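Local coordinates for fructuronate-tagaturonate epimerase UxaE from Cohnella laeviribosi in complex with 1 glycerol (Cohnella laeviribosi, PDB 6IL9), which catalyses the epimerisation that interconverts the sugar acids fructuronate and tagaturonate, probably with the help of a zinc ion bound at a TIM-barrel active site, at residues Glu165-Arg169 with Tyr253-Tyr258; Thr177-Cys183 with Val266-Ile272. All blocks are in the same frame, centred on the assembly; numbering follows the deposited sequence.

Contact 1: Glu165-Arg169 with Tyr253-Tyr258; sequences EEDIR and YIYEKY
Glu165 reaches from its helix into a hole formed by Tyr253, Ile254, Lys257 and Tyr258 on the neighbouring helix, and its carboxylate takes three bonds there. With chi1 at -65° and the chain extended beyond CG, the carboxylate is carried clear of its own helix. Glu165 OE1 accepts from Tyr253 OH at 2.7 Å, met on the syn side but 32° out of the carboxylate plane. Glu165 OE2 serves two donors: Tyr258 OH at 2.6 Å on its anti lone pair, and Lys257 NZ at 2.8 Å on its syn lone pair, the latter a salt bridge. Both tyrosine rings stand steeply to the carboxylate and receive it at their edges.

The donors are themselves tied together. Lys257 NZ also donates to Tyr253 OH within its own helix, while Tyr258 OH accepts from Arg169 NH1 at 3.0 Å, lying close to the guanidinium plane although the N-H...O angle is bent to 140°. Each tyrosine hydroxyl thus both gives and receives, a double role that suits tyrosine, whose hydroxyl can donate and accept at once at the end of a long flat ring.

Beneath this polar layer the contact is greasy. Ile168 CG2 rests 3.9 Å from Tyr258 CG, and Ile168 CD1 meets Ile254 CD1; both isoleucines also touch Leu181 on strand 178-182, so branched aliphatic residues fill the space between the helices and the barrel wall. The two helices are neighbours in the outer layer of the TIM barrel.

One glutamate with two positive charges nearby should remain ionised, and its bonds to three side chains of helix 234-259 probably contribute to how the two helices sit against each other.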
loop_
_atom_site.group_PDB
_atom_site.type_symbol
_atom_site.label_atom_id
_atom_site.label_comp_id
_atom_site.label_asym_id
_atom_site.label_seq_id
_atom_site.Cartn_x
_atom_site.Cartn_y
_atom_site.Cartn_z
ATOM N N GLU A 165 -13.222 -14.218 1.801
ATOM C CA GLU A 165 -14.286 -13.507 2.504
ATOM C C GLU A 165 -13.942 -13.293 3.972
ATOM O O GLU A 165 -14.294 -12.259 4.550
ATOM C CB GLU A 165 -15.605 -14.272 2.371
ATOM C CG GLU A 165 -16.116 -14.357 0.957
ATOM C CD GLU A 165 -17.509 -14.951 0.875
ATOM O OE1 GLU A 165 -17.752 -15.746 -0.055
ATOM O OE2 GLU A 165 -18.354 -14.622 1.731
ATOM N N GLU A 166 -13.263 -14.266 4.592
ATOM C CA GLU A 166 -12.863 -14.121 5.989
ATOM C C GLU A 166 -11.974 -12.899 6.184
ATOM O O GLU A 166 -12.109 -12.176 7.177
ATOM C CB GLU A 166 -12.145 -15.387 6.463
ATOM C CG GLU A 166 -12.337 -15.693 7.937
ATOM C CD GLU A 166 -11.116 -16.342 8.578
ATOM O OE1 GLU A 166 -11.000 -16.293 9.824
ATOM O OE2 GLU A 166 -10.279 -16.905 7.837
ATOM N N ASP A 167 -11.066 -12.655 5.238
ATOM C CA ASP A 167 -10.165 -11.511 5.318
ATOM C C ASP A 167 -10.894 -10.196 5.070
ATOM O O ASP A 167 -10.573 -9.183 5.703
ATOM C CB ASP A 167 -9.019 -11.692 4.317
ATOM C CG ASP A 167 -8.095 -12.845 4.687
ATOM O OD1 ASP A 167 -7.969 -13.135 5.897
ATOM O OD2 ASP A 167 -7.495 -13.457 3.781
ATOM N N ILE A 168 -11.885 -10.199 4.178
ATOM C CA ILE A 168 -12.716 -9.013 3.970
ATOM C C ILE A 168 -13.505 -8.683 5.236
ATOM O O ILE A 168 -13.609 -7.518 5.644
ATOM C CB ILE A 168 -13.646 -9.235 2.765
ATOM C CG1 ILE A 168 -12.808 -9.405 1.495
ATOM C CG2 ILE A 168 -14.645 -8.111 2.638
ATOM C CD1 ILE A 168 -13.596 -9.970 0.327
ATOM N N ARG A 169 -14.091 -9.709 5.864
ATOM C CA ARG A 169 -14.799 -9.494 7.124
ATOM C C ARG A 169 -13.870 -8.946 8.194
ATOM O O ARG A 169 -14.249 -8.044 8.950
ATOM C CB ARG A 169 -15.430 -10.802 7.606
ATOM C CG ARG A 169 -16.597 -11.282 6.772
ATOM C CD ARG A 169 -17.429 -12.324 7.528
ATOM N NE ARG A 169 -16.663 -13.530 7.829
ATOM C CZ ARG A 169 -16.508 -14.556 6.994
ATOM N NH1 ARG A 169 -17.061 -14.533 5.787
ATOM N NH2 ARG A 169 -15.791 -15.608 7.367
ATOM N N TYR A 253 -20.882 -9.697 -6.152
ATOM C CA TYR A 253 -21.222 -10.496 -4.977
ATOM C C TYR A 253 -20.588 -9.920 -3.717
ATOM O O TYR A 253 -21.244 -9.787 -2.676
ATOM C CB TYR A 253 -20.766 -11.937 -5.209
ATOM C CG TYR A 253 -20.665 -12.810 -3.974
ATOM C CD1 TYR A 253 -21.805 -13.359 -3.390
ATOM C CD2 TYR A 253 -19.424 -13.117 -3.417
ATOM C CE1 TYR A 253 -21.710 -14.182 -2.272
ATOM C CE2 TYR A 253 -19.320 -13.933 -2.294
ATOM C CZ TYR A 253 -20.467 -14.458 -1.727
ATOM O OH TYR A 253 -20.373 -15.271 -0.617
ATOM N N ILE A 254 -19.308 -9.563 -3.800
ATOM C CA ILE A 254 -18.616 -8.979 -2.651
ATOM C C ILE A 254 -19.197 -7.609 -2.319
ATOM O O ILE A 254 -19.428 -7.278 -1.147
ATOM C CB ILE A 254 -17.102 -8.901 -2.930
ATOM C CG1 ILE A 254 -16.483 -10.307 -3.023
ATOM C CG2 ILE A 254 -16.407 -8.053 -1.881
ATOM C CD1 ILE A 254 -16.682 -11.172 -1.780
ATOM N N TYR A 255 -19.419 -6.778 -3.340
ATOM C CA TYR A 255 -19.987 -5.456 -3.086
ATOM C C TYR A 255 -21.313 -5.566 -2.337
ATOM O O TYR A 255 -21.533 -4.884 -1.327
ATOM C CB TYR A 255 -20.184 -4.678 -4.393
ATOM C CG TYR A 255 -20.821 -3.345 -4.081
ATOM C CD1 TYR A 255 -20.066 -2.318 -3.512
ATOM C CD2 TYR A 255 -22.182 -3.126 -4.288
ATOM C CE1 TYR A 255 -20.634 -1.117 -3.164
ATOM C CE2 TYR A 255 -22.766 -1.909 -3.945
ATOM C CZ TYR A 255 -21.982 -0.911 -3.391
ATOM O OH TYR A 255 -22.548 0.294 -3.038
ATOM N N GLU A 256 -22.203 -6.442 -2.808
ATOM C CA GLU A 256 -23.521 -6.526 -2.196
ATOM C C GLU A 256 -23.468 -7.196 -0.828
ATOM O O GLU A 256 -24.214 -6.801 0.074
ATOM C CB GLU A 256 -24.484 -7.264 -3.131
ATOM C CG GLU A 256 -24.779 -6.482 -4.396
ATOM C CD GLU A 256 -25.602 -7.260 -5.421
ATOM O OE1 GLU A 256 -25.789 -8.487 -5.267
ATOM O OE2 GLU A 256 -26.066 -6.628 -6.394
ATOM N N LYS A 257 -22.586 -8.179 -0.646
ATOM C CA LYS A 257 -22.544 -8.910 0.621
ATOM C C LYS A 257 -21.873 -8.097 1.724
ATOM O O LYS A 257 -22.322 -8.132 2.878
ATOM C CB LYS A 257 -21.828 -10.251 0.439
ATOM C CG LYS A 257 -22.006 -11.218 1.622
ATOM C CD LYS A 257 -21.496 -12.626 1.318
ATOM C CE LYS A 257 -21.627 -13.544 2.544
ATOM N NZ LYS A 257 -21.138 -14.931 2.254
ATOM N N TYR A 258 -20.815 -7.345 1.394
ATOM C CA TYR A 258 -19.924 -6.774 2.403
ATOM C C TYR A 258 -19.765 -5.258 2.346
ATOM O O TYR A 258 -19.598 -4.636 3.398
ATOM C CB TYR A 258 -18.528 -7.402 2.283
ATOM C CG TYR A 258 -18.502 -8.863 2.662
ATOM C CD1 TYR A 258 -18.790 -9.263 3.961
ATOM C CD2 TYR A 258 -18.197 -9.837 1.725
ATOM C CE1 TYR A 258 -18.776 -10.591 4.315
ATOM C CE2 TYR A 258 -18.169 -11.172 2.067
ATOM C CZ TYR A 258 -18.464 -11.543 3.367
ATOM O OH TYR A 258 -18.437 -12.876 3.704
#

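Contact 2: Thr177-Cys183 with Val266-Ile272; sequences TMLTLDC and VDFEISI
Val266 opens the pairing beside Thr177, its CA 3.5 Å from Thr177 O in a CA-H...O contact, while its CG1 meets Leu179 CG. Asp267 N then donates to the same Thr177 O at 2.8 Å, and Asp267 O accepts from Leu179 N. The Asp267 carboxylate turns elsewhere, to Phe87 N among others.

Phe268 lies on the face turned to the helices. Its CG is anti to the backbone N (chi1 -176°), which lays the ring alongside Leu181, with CE1 3.9 Å from Leu181 CB; a broad apolar ring suits this layer between strand and helix. Glu269 N donates to Leu179 O, and Glu269 O takes Leu181 N at 2.8 Å in a nearly straight bond of 176°. The Glu269 side chain enters the barrel interior beside Thr180, and Met178 CE approaches its OE2 to 3.5 Å. There Glu269 OE1 forms a salt bridge with Lys366 and a hydrogen bond with His343 NE2, a zinc ligand, and OE2 hydrogen-bonds Ser300 and Ser341, so both oxygens of this buried acid have polar partners.

Ile270 returns to the helix side, where its CG2 faces Cys183 SG and its side chain touches Met251. Ser271 N donates to Leu181 O, and Ser271 O accepts from Cys183 N. Inside the barrel, a water donates both to Ser271 OG at 3.0 Å and to Asp182 OD1; Ser271 OG also bonds Asp273, and Asp182 OD2 bonds His161, both zinc ligands. Ile272 closes the pairing with CG2 against Cys183 CB.

Six backbone bonds thus hold adjacent parallel strands of the TIM barrel in register, and the inward polar residues form a second shell that probably orients the metal ligands His161, Asp273 and His343.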
loop_
_atom_site.group_PDB
_atom_site.type_symbol
_atom_site.label_atom_id
_atom_site.label_comp_id
_atom_site.label_asym_id
_atom_site.label_seq_id
_atom_site.Cartn_x
_atom_site.Cartn_y
_atom_site.Cartn_z
ATOM N N THR A 177 -10.850 1.393 5.949
ATOM C CA THR A 177 -11.716 2.315 5.230
ATOM C C THR A 177 -11.608 2.153 3.728
ATOM O O THR A 177 -12.432 2.711 2.993
ATOM C CB THR A 177 -11.386 3.760 5.619
ATOM O OG1 THR A 177 -9.981 4.001 5.443
ATOM C CG2 THR A 177 -11.752 3.996 7.068
ATOM N N MET A 178 -10.623 1.402 3.266
ATOM C CA MET A 178 -10.424 1.083 1.867
ATOM C C MET A 178 -10.298 -0.426 1.776
ATOM O O MET A 178 -9.584 -1.031 2.579
ATOM C CB MET A 178 -9.166 1.786 1.336
ATOM C CG MET A 178 -8.803 1.475 -0.099
ATOM S SD MET A 178 -7.507 2.583 -0.738
ATOM C CE MET A 178 -7.310 1.832 -2.355
ATOM N N LEU A 179 -11.026 -1.042 0.853
ATOM C CA LEU A 179 -10.972 -2.489 0.672
ATOM C C LEU A 179 -10.593 -2.787 -0.769
ATOM O O LEU A 179 -11.320 -2.412 -1.692
ATOM C CB LEU A 179 -12.311 -3.148 1.026
ATOM C CG LEU A 179 -12.620 -3.360 2.503
ATOM C CD1 LEU A 179 -13.634 -4.482 2.678
ATOM C CD2 LEU A 179 -11.366 -3.668 3.278
ATOM N N THR A 180 -9.455 -3.455 -0.961
ATOM C CA THR A 180 -8.961 -3.811 -2.284
ATOM C C THR A 180 -9.323 -5.258 -2.579
ATOM O O THR A 180 -8.834 -6.168 -1.907
ATOM C CB THR A 180 -7.443 -3.627 -2.359
ATOM O OG1 THR A 180 -7.135 -2.239 -2.159
ATOM C CG2 THR A 180 -6.894 -4.088 -3.703
ATOM N N LEU A 181 -10.162 -5.470 -3.585
ATOM C CA LEU A 181 -10.596 -6.813 -3.969
ATOM C C LEU A 181 -9.721 -7.315 -5.108
ATOM O O LEU A 181 -9.832 -6.845 -6.249
ATOM C CB LEU A 181 -12.069 -6.831 -4.381
ATOM C CG LEU A 181 -12.612 -8.248 -4.627
ATOM C CD1 LEU A 181 -12.583 -9.022 -3.324
ATOM C CD2 LEU A 181 -14.032 -8.195 -5.188
ATOM N N ASP A 182 -8.869 -8.286 -4.800
ATOM C CA ASP A 182 -8.066 -8.974 -5.798
ATOM C C ASP A 182 -8.955 -9.958 -6.544
ATOM O O ASP A 182 -9.432 -10.938 -5.956
ATOM C CB ASP A 182 -6.901 -9.673 -5.098
ATOM C CG ASP A 182 -5.861 -10.212 -6.061
ATOM O OD1 ASP A 182 -6.204 -10.518 -7.225
ATOM O OD2 ASP A 182 -4.684 -10.323 -5.638
ATOM N N CYS A 183 -9.177 -9.703 -7.839
ATOM C CA CYS A 183 -10.013 -10.549 -8.685
ATOM C C CYS A 183 -9.187 -11.367 -9.674
ATOM O O CYS A 183 -9.729 -11.876 -10.659
ATOM C CB CYS A 183 -11.049 -9.701 -9.425
ATOM S SG CYS A 183 -12.128 -8.789 -8.304
ATOM N N VAL A 266 -16.975 3.175 2.794
ATOM C CA VAL A 266 -15.852 2.303 2.464
ATOM C C VAL A 266 -15.457 2.583 1.023
ATOM O O VAL A 266 -16.316 2.623 0.135
ATOM C CB VAL A 266 -16.200 0.810 2.639
ATOM C CG1 VAL A 266 -15.113 -0.070 2.037
ATOM C CG2 VAL A 266 -16.403 0.465 4.115
ATOM N N ASP A 267 -14.171 2.788 0.791
ATOM C CA ASP A 267 -13.664 2.983 -0.562
ATOM C C ASP A 267 -13.303 1.618 -1.122
ATOM O O ASP A 267 -12.411 0.947 -0.595
ATOM C CB ASP A 267 -12.457 3.920 -0.553
ATOM C CG ASP A 267 -12.826 5.348 -0.196
ATOM O OD1 ASP A 267 -13.964 5.785 -0.502
ATOM O OD2 ASP A 267 -11.972 6.033 0.390
ATOM N N PHE A 268 -13.999 1.212 -2.182
ATOM C CA PHE A 268 -13.916 -0.134 -2.738
ATOM C C PHE A 268 -13.040 -0.082 -3.979
ATOM O O PHE A 268 -13.412 0.545 -4.973
ATOM C CB PHE A 268 -15.334 -0.611 -3.059
ATOM C CG PHE A 268 -15.437 -2.026 -3.566
ATOM C CD1 PHE A 268 -14.782 -3.070 -2.936
ATOM C CD2 PHE A 268 -16.263 -2.307 -4.658
ATOM C CE1 PHE A 268 -14.915 -4.384 -3.407
ATOM C CE2 PHE A 268 -16.409 -3.615 -5.132
ATOM C CZ PHE A 268 -15.731 -4.653 -4.504
ATOM N N GLU A 269 -11.863 -0.719 -3.924
ATOM C CA GLU A 269 -10.964 -0.785 -5.069
ATOM C C GLU A 269 -11.067 -2.158 -5.709
ATOM O O GLU A 269 -11.031 -3.173 -5.010
ATOM C CB GLU A 269 -9.506 -0.521 -4.668
ATOM C CG GLU A 269 -8.544 -0.861 -5.804
ATOM C CD GLU A 269 -7.151 -0.302 -5.614
ATOM O OE1 GLU A 269 -6.232 -1.106 -5.358
ATOM O OE2 GLU A 269 -6.962 0.931 -5.743
ATOM N N ILE A 270 -11.208 -2.192 -7.028
ATOM C CA ILE A 270 -11.218 -3.446 -7.769
ATOM C C ILE A 270 -9.843 -3.618 -8.396
ATOM O O ILE A 270 -9.374 -2.751 -9.140
ATOM C CB ILE A 270 -12.334 -3.468 -8.820
ATOM C CG1 ILE A 270 -13.687 -3.488 -8.104
ATOM C CG2 ILE A 270 -12.177 -4.695 -9.712
ATOM C CD1 ILE A 270 -14.810 -2.937 -8.924
ATOM N N SER A 271 -9.191 -4.735 -8.092
ATOM C CA SER A 271 -7.819 -4.972 -8.523
ATOM C C SER A 271 -7.796 -6.143 -9.490
ATOM O O SER A 271 -8.258 -7.243 -9.163
ATOM C CB SER A 271 -6.911 -5.212 -7.315
ATOM O OG SER A 271 -5.792 -6.019 -7.643
ATOM N N ILE A 272 -7.288 -5.894 -10.693
ATOM C CA ILE A 272 -7.036 -6.956 -11.657
ATOM C C ILE A 272 -5.641 -6.736 -12.234
ATOM O O ILE A 272 -5.387 -7.039 -13.403
ATOM C CB ILE A 272 -8.117 -6.991 -12.756
ATOM C CG1 ILE A 272 -8.279 -5.617 -13.410
ATOM C CG2 ILE A 272 -9.457 -7.459 -12.185
ATOM C CD1 ILE A 272 -9.331 -5.569 -14.468
HETATM O O HOH W 1 -5.266 -8.684 -8.943
#

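From the N terminus, helix 165-173 comes first and leads into strand 178-182; after a long, mostly helical excursion that includes a small two-stranded hairpin, helix 234-259 leads into strand 267-271. Contact 1 closes the loop from helix to helix, and contact 2 the loop from strand to strand, each spanning just over eighty residues. Their segments alternate along the chain, so the two loops cross instead of nesting. Together they join helix 165-173 to helix 234-259 and strand 178-182 to strand 267-271, in both layers of the barrel. The layers also meet directly: Ile168 CG2 lies 3.8 Å from Leu179 CD1, and Tyr255 packs on Phe268.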